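Local atomic coordinates of MS5a (Brassica napus, PDB entry 6L77), a protein that is linked to meiosis and carries cystatin-like folds that, unlike canonical cystatins, enhance papain, although its precise function remains unknown. Residues F124-Q129 against E171-R176. Sequence-based numbering, arbitrary orientation.
Sequences FLYKMQ and EENVPR
At the edge of the antiparallel sheet of this cystatin-like protein, the outermost strand 124-127 is clasped by the loop that carries the chain from strand 161-170 into helix 176-181. Asn173 lies across Phe124 at about a right angle, its CB 3.7 Å from the ring centroid and over one face in a CH-pi contact, while the amide plane is tilted 37° from the ring. At the ring edge, in its plane, sits Glu171 O, 3.7 Å from Phe124 CE2. Replacing Phe124 with an alanine would probably open a gap beside Asn173 CB and remove the ring that the Glu171-Glu172 backbone packs against, leaving that end of the loop less firmly held. Two residues on, with CG anti to its carbonyl carbon (chi1 -60°), Tyr126 holds its ring so that OH reaches the loop and donates to Val174 O at 2.6 Å. In the first turn of its helix, Arg176 has a chain extended through chi2 and bent at chi3 (-69°), which brings the guanidinium end-on to Lys127 O, with NH1 at 2.9 Å and NH2 at 3.2 Å from this single acceptor. The oxygen lies in the guanidinium plane, yet both nitrogens approach from one face of the carbonyl. Over a guanidinium face, SE of selenomethionine Met128 lies 3.7 Å from Arg176 NH1, which also forms a salt bridge with Asp132. Backbone bonds from Phe124, Tyr126 and Met128 to strand 161-170 complete the short edge strand of a cystatin-like antiparallel sheet, pinned by the loop leading from its neighbouring strand into a helix.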
loop_
_atom_site.group_PDB
_atom_site.type_symbol
_atom_site.label_atom_id
_atom_site.label_comp_id
_atom_site.label_asym_id
_atom_site.label_seq_id
_atom_site.Cartn_x
_atom_site.Cartn_y
_atom_site.Cartn_z
ATOM N N PHE A 124 20.717 1.664 0.273
ATOM C CA PHE A 124 20.246 2.662 1.241
ATOM C C PHE A 124 19.022 2.128 1.969
ATOM O O PHE A 124 17.918 2.135 1.425
ATOM C CB PHE A 124 19.978 3.973 0.516
ATOM C CG PHE A 124 21.120 4.367 -0.347
ATOM C CD1 PHE A 124 22.342 4.686 0.230
ATOM C CD2 PHE A 124 21.020 4.321 -1.725
ATOM C CE1 PHE A 124 23.433 5.015 -0.549
ATOM C CE2 PHE A 124 22.104 4.638 -2.517
ATOM C CZ PHE A 124 23.322 4.990 -1.926
ATOM N N LEU A 125 19.225 1.666 3.204
ATOM C CA LEU A 125 18.183 1.023 3.995
ATOM C C LEU A 125 17.884 1.848 5.240
ATOM O O LEU A 125 18.798 2.358 5.889
ATOM C CB LEU A 125 18.597 -0.408 4.393
ATOM C CG LEU A 125 18.562 -1.389 3.210
ATOM C CD1 LEU A 125 19.869 -1.357 2.450
ATOM C CD2 LEU A 125 18.261 -2.804 3.681
ATOM N N TYR A 126 16.601 1.972 5.565
ATOM C CA TYR A 126 16.138 2.827 6.654
ATOM C C TYR A 126 15.384 1.959 7.648
ATOM O O TYR A 126 14.284 1.484 7.346
ATOM C CB TYR A 126 15.251 3.957 6.116
ATOM C CG TYR A 126 15.975 4.841 5.132
ATOM C CD1 TYR A 126 16.207 4.417 3.827
ATOM C CD2 TYR A 126 16.452 6.093 5.506
ATOM C CE1 TYR A 126 16.903 5.210 2.930
ATOM C CE2 TYR A 126 17.133 6.895 4.609
ATOM C CZ TYR A 126 17.344 6.445 3.313
ATOM O OH TYR A 126 18.034 7.219 2.398
ATOM N N LYS A 127 15.983 1.742 8.820
ATOM C CA LYS A 127 15.334 1.026 9.916
ATOM C C LYS A 127 14.399 1.991 10.629
ATOM O O LYS A 127 14.851 2.900 11.342
ATOM C CB LYS A 127 16.356 0.461 10.902
ATOM C CG LYS A 127 17.388 -0.488 10.322
ATOM C CD LYS A 127 18.261 -1.079 11.440
ATOM C CE LYS A 127 19.522 -1.748 10.905
ATOM N NZ LYS A 127 20.350 -2.364 11.986
HETATM N N MSE A 128 13.101 1.787 10.456
HETATM C CA MSE A 128 12.110 2.729 10.969
HETATM C C MSE A 128 11.871 2.547 12.458
HETATM O O MSE A 128 11.990 1.441 12.986
HETATM C CB MSE A 128 10.790 2.583 10.211
HETATM C CG MSE A 128 10.874 2.997 8.741
HETATM SE SE MSE A 128 11.764 4.756 8.514
HETATM C CE MSE A 128 11.723 4.833 6.544
ATOM N N GLN A 129 11.567 3.652 13.131
ATOM C CA GLN A 129 11.166 3.644 14.527
ATOM C C GLN A 129 9.643 3.589 14.596
ATOM O O GLN A 129 8.953 3.942 13.644
ATOM C CB GLN A 129 11.692 4.894 15.249
ATOM C CG GLN A 129 11.648 4.821 16.769
ATOM C CD GLN A 129 11.105 6.094 17.411
ATOM O OE1 GLN A 129 9.975 6.121 17.913
ATOM N NE2 GLN A 129 11.913 7.155 17.399
ATOM N N GLU A 171 16.462 3.641 -3.752
ATOM C CA GLU A 171 17.466 3.596 -4.804
ATOM C C GLU A 171 18.497 4.706 -4.671
ATOM O O GLU A 171 19.576 4.610 -5.261
ATOM C CB GLU A 171 16.761 3.686 -6.170
ATOM C CG GLU A 171 15.411 2.943 -6.171
ATOM C CD GLU A 171 14.630 3.043 -7.483
ATOM O OE1 GLU A 171 14.826 4.014 -8.246
ATOM O OE2 GLU A 171 13.807 2.140 -7.743
ATOM N N GLU A 172 18.195 5.739 -3.885
ATOM C CA GLU A 172 19.038 6.912 -3.747
ATOM C C GLU A 172 19.184 7.245 -2.271
ATOM O O GLU A 172 18.278 6.992 -1.467
ATOM C CB GLU A 172 18.447 8.124 -4.469
ATOM C CG GLU A 172 18.020 7.876 -5.897
ATOM C CD GLU A 172 17.101 8.968 -6.406
ATOM O OE1 GLU A 172 16.764 9.881 -5.615
ATOM O OE2 GLU A 172 16.711 8.912 -7.592
ATOM N N ASN A 173 20.324 7.838 -1.939
ATOM C CA ASN A 173 20.656 8.208 -0.567
ATOM C C ASN A 173 19.943 9.513 -0.214
ATOM O O ASN A 173 20.448 10.600 -0.502
ATOM C CB ASN A 173 22.166 8.342 -0.425
ATOM C CG ASN A 173 22.602 8.498 1.015
ATOM O OD1 ASN A 173 21.830 8.957 1.852
ATOM N ND2 ASN A 173 23.835 8.125 1.309
ATOM N N VAL A 174 18.796 9.416 0.454
ATOM C CA VAL A 174 17.966 10.596 0.708
ATOM C C VAL A 174 17.683 10.703 2.204
ATOM O O VAL A 174 17.881 9.735 2.956
ATOM C CB VAL A 174 16.650 10.546 -0.102
ATOM C CG1 VAL A 174 16.955 10.490 -1.597
ATOM C CG2 VAL A 174 15.794 9.355 0.313
ATOM N N PRO A 175 17.216 11.869 2.674
ATOM C CA PRO A 175 16.846 11.979 4.095
ATOM C C PRO A 175 15.675 11.066 4.420
ATOM O O PRO A 175 14.806 10.805 3.584
ATOM C CB PRO A 175 16.460 13.460 4.259
ATOM C CG PRO A 175 17.137 14.164 3.136
ATOM C CD PRO A 175 17.095 13.172 1.992
ATOM N N ARG A 176 15.651 10.594 5.669
ATOM C CA ARG A 176 14.571 9.720 6.127
ATOM C C ARG A 176 13.202 10.346 5.888
ATOM O O ARG A 176 12.255 9.651 5.512
ATOM C CB ARG A 176 14.772 9.407 7.612
ATOM C CG ARG A 176 13.682 8.558 8.279
ATOM C CD ARG A 176 14.156 8.240 9.716
ATOM N NE ARG A 176 15.288 7.321 9.630
ATOM C CZ ARG A 176 15.328 6.127 10.205
ATOM N NH1 ARG A 176 14.321 5.730 10.978
ATOM N NH2 ARG A 176 16.379 5.339 10.015
#